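PDB 3V21: endonuclease Bse634IR from Geobacillus stearothermophilus, which probably acts as a type II restriction endonuclease of the PD-(D/E)XK superfamily, binding and cleaving double-stranded DNA with the help of metal ions. Local coordinates for residues Ile24-Ala29 with Ser72-Thr77. The protein carries 1 engineered substitution. Residues are numbered along the deposited sequence; the frame is centred on the assembly and turned at random.
Sequences IKPFNA and SNTRGT. With nucleotides of chain J; nucleotides of chain I.
On helix 68-93, T74 and T77 are turned alike: each sets OG1 beside its own backbone N (chi1 -51° and -67°), which leaves the CG2 methyl anti to that N and sends both methyls across to the start of helix 26-34. This helix-helix packing belongs to the DNA-binding face of a Cfr10I/Bse634I-type restriction endonuclease. The T74 methyl presses on P26, CG2 to CB 3.3 Å, in the first turn after the N-cap residue K25. One turn further on, the T77 methyl meets the CE1 and CZ corner of the F27 ring, CG2 to CE1 3.8 Å, the two side chains crossing at about a right angle. I24 crosses T74 in the same way, with I24 CD1 3.8 Å from T74 OG1, a hydroxyl already bonded to the A70 carbonyl oxygen. No hydrogen bond joins the segments; several of their polar groups turn to the DNA instead. I24 N gives an almost straight bond, 172°, to OP1 of DC11 in chain J, while N73 ND2 reaches O2 of the same nucleotide's base more weakly, at 3.3 Å. The CB of R75 leaves its helix away from residues 24-29; E51 holds NH1 in a salt bridge, and NE hydrogen-bonds to the phosphate of DG8 in chain I. A leucine in place of R75 would probably leave E51 without its mate and that phosphate without its N-H donor. In the present bond OP1 lies at the edge of the guanidinium and in the guanidinium plane, 2.8 Å from R75 NE.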
# COMPACT_ATOMS: atom_id res chain seq x y z
N ILE A 24 -9.45 -45.55 -0.53
CA ILE A 24 -8.35 -45.68 -1.47
C ILE A 24 -7.07 -45.30 -0.73
O ILE A 24 -7.07 -44.39 0.09
CB ILE A 24 -8.49 -44.74 -2.67
CG1 ILE A 24 -9.79 -45.04 -3.40
CG2 ILE A 24 -7.31 -44.93 -3.61
CD1 ILE A 24 -10.06 -44.10 -4.57
N LYS A 25 -6.00 -46.00 -1.02
CA LYS A 25 -4.72 -45.73 -0.40
C LYS A 25 -3.86 -45.31 -1.58
O LYS A 25 -3.18 -46.13 -2.19
CB LYS A 25 -4.18 -47.00 0.25
CG LYS A 25 -5.10 -47.60 1.32
CD LYS A 25 -5.21 -46.69 2.54
CE LYS A 25 -3.91 -46.65 3.33
NZ LYS A 25 -3.99 -45.75 4.52
N PRO A 26 -3.90 -44.02 -1.92
CA PRO A 26 -3.14 -43.49 -3.05
C PRO A 26 -1.67 -43.89 -3.17
O PRO A 26 -1.18 -44.10 -4.27
CB PRO A 26 -3.34 -41.98 -2.93
CG PRO A 26 -3.50 -41.79 -1.46
CD PRO A 26 -4.40 -42.91 -1.08
N PHE A 27 -0.98 -44.01 -2.04
CA PHE A 27 0.44 -44.38 -2.06
C PHE A 27 0.69 -45.82 -2.48
O PHE A 27 1.64 -46.12 -3.19
CB PHE A 27 1.07 -44.12 -0.70
CG PHE A 27 1.04 -42.69 -0.29
CD1 PHE A 27 1.66 -41.73 -1.07
CD2 PHE A 27 0.34 -42.29 0.85
CE1 PHE A 27 1.60 -40.38 -0.73
CE2 PHE A 27 0.27 -40.94 1.21
CZ PHE A 27 0.90 -39.99 0.42
N ASN A 28 -0.18 -46.72 -2.03
CA ASN A 28 -0.07 -48.13 -2.38
C ASN A 28 -0.26 -48.31 -3.88
O ASN A 28 0.40 -49.12 -4.50
CB ASN A 28 -1.11 -48.94 -1.60
CG ASN A 28 -0.78 -49.04 -0.12
OD1 ASN A 28 0.27 -48.58 0.32
ND2 ASN A 28 -1.67 -49.65 0.65
N ALA A 29 -1.16 -47.54 -4.46
CA ALA A 29 -1.37 -47.62 -5.88
C ALA A 29 -0.10 -47.16 -6.57
O ALA A 29 0.29 -47.71 -7.59
CB ALA A 29 -2.53 -46.74 -6.28
N SER A 72 -10.91 -37.50 -6.66
CA SER A 72 -10.46 -36.11 -6.74
C SER A 72 -9.34 -35.96 -5.72
O SER A 72 -8.28 -35.42 -6.02
CB SER A 72 -11.59 -35.14 -6.41
OG SER A 72 -12.57 -35.07 -7.44
N ASN A 73 -9.60 -36.44 -4.51
CA ASN A 73 -8.63 -36.38 -3.44
C ASN A 73 -7.35 -37.11 -3.85
O ASN A 73 -6.26 -36.55 -3.88
CB ASN A 73 -9.21 -37.04 -2.19
CG ASN A 73 -8.21 -37.11 -1.07
OD1 ASN A 73 -7.14 -37.69 -1.21
ND2 ASN A 73 -8.56 -36.51 0.05
N THR A 74 -7.51 -38.39 -4.17
CA THR A 74 -6.42 -39.24 -4.57
C THR A 74 -5.61 -38.65 -5.72
O THR A 74 -4.38 -38.52 -5.62
CB THR A 74 -6.95 -40.61 -4.97
OG1 THR A 74 -7.80 -41.11 -3.93
CG2 THR A 74 -5.82 -41.57 -5.13
N ARG A 75 -6.27 -38.32 -6.83
CA ARG A 75 -5.56 -37.75 -7.97
C ARG A 75 -4.73 -36.57 -7.53
O ARG A 75 -3.65 -36.32 -8.06
CB ARG A 75 -6.54 -37.31 -9.05
CG ARG A 75 -7.22 -38.45 -9.76
CD ARG A 75 -8.31 -37.94 -10.68
NE ARG A 75 -7.82 -37.00 -11.68
CZ ARG A 75 -7.33 -37.35 -12.87
NH1 ARG A 75 -7.26 -38.62 -13.21
NH2 ARG A 75 -6.91 -36.42 -13.71
N GLY A 76 -5.25 -35.84 -6.54
CA GLY A 76 -4.54 -34.69 -6.02
C GLY A 76 -3.21 -35.13 -5.45
O GLY A 76 -2.17 -34.56 -5.77
N THR A 77 -3.25 -36.15 -4.60
CA THR A 77 -2.04 -36.68 -3.99
C THR A 77 -1.09 -37.21 -5.06
O THR A 77 0.09 -36.83 -5.10
CB THR A 77 -2.38 -37.81 -3.01
OG1 THR A 77 -3.11 -37.28 -1.90
CG2 THR A 77 -1.10 -38.47 -2.52
P DC J 11 -11.08 -42.33 0.41
OP1 DC J 11 -10.92 -43.21 -0.78
OP2 DC J 11 -11.82 -42.84 1.58
O5' DC J 11 -9.68 -41.76 0.91
C5' DC J 11 -8.63 -41.52 -0.02
C4' DC J 11 -7.38 -41.04 0.68
O4' DC J 11 -7.63 -39.73 1.22
C3' DC J 11 -6.89 -41.89 1.84
O3' DC J 11 -5.46 -41.94 1.81
C2' DC J 11 -7.44 -41.17 3.06
C1' DC J 11 -7.44 -39.72 2.62
N1 DC J 11 -8.51 -38.90 3.19
C2 DC J 11 -8.29 -37.53 3.35
O2 DC J 11 -7.18 -37.07 3.03
N3 DC J 11 -9.28 -36.75 3.86
C4 DC J 11 -10.45 -37.30 4.21
N4 DC J 11 -11.40 -36.50 4.71
C5 DC J 11 -10.70 -38.69 4.07
C6 DC J 11 -9.71 -39.45 3.56
P DC I 7 -5.88 -30.84 -6.87
OP1 DC I 7 -4.89 -31.23 -7.92
OP2 DC I 7 -6.05 -29.41 -6.54
O5' DC I 7 -7.31 -31.44 -7.24
C5' DC I 7 -7.49 -32.83 -7.47
C4' DC I 7 -8.89 -33.09 -7.97
O4' DC I 7 -9.84 -32.78 -6.93
C3' DC I 7 -9.30 -32.23 -9.16
O3' DC I 7 -10.23 -32.96 -9.94
C2' DC I 7 -10.01 -31.07 -8.51
C1' DC I 7 -10.73 -31.78 -7.38
N1 DC I 7 -11.07 -30.94 -6.24
C2 DC I 7 -12.37 -31.02 -5.71
O2 DC I 7 -13.18 -31.81 -6.23
N3 DC I 7 -12.70 -30.24 -4.65
C4 DC I 7 -11.79 -29.41 -4.12
N4 DC I 7 -12.16 -28.66 -3.08
C5 DC I 7 -10.46 -29.31 -4.64
C6 DC I 7 -10.15 -30.09 -5.69
P DG I 8 -9.77 -33.66 -11.29
OP1 DG I 8 -8.48 -34.33 -10.99
OP2 DG I 8 -9.85 -32.67 -12.38
O5' DG I 8 -10.90 -34.74 -11.53
C5' DG I 8 -11.39 -35.54 -10.47
C4' DG I 8 -12.90 -35.50 -10.45
O4' DG I 8 -13.39 -34.31 -9.80
C3' DG I 8 -13.56 -35.51 -11.83
O3' DG I 8 -14.80 -36.21 -11.72
C2' DG I 8 -13.81 -34.04 -12.09
C1' DG I 8 -14.20 -33.57 -10.70
N9 DG I 8 -13.96 -32.15 -10.42
C8 DG I 8 -13.02 -31.33 -10.98
N7 DG I 8 -13.02 -30.13 -10.47
C5 DG I 8 -14.04 -30.16 -9.52
C6 DG I 8 -14.51 -29.16 -8.62
O6 DG I 8 -14.10 -28.00 -8.47
N1 DG I 8 -15.57 -29.63 -7.85
C2 DG I 8 -16.10 -30.88 -7.93
N2 DG I 8 -17.13 -31.13 -7.12
N3 DG I 8 -15.67 -31.83 -8.74
C4 DG I 8 -14.64 -31.40 -9.50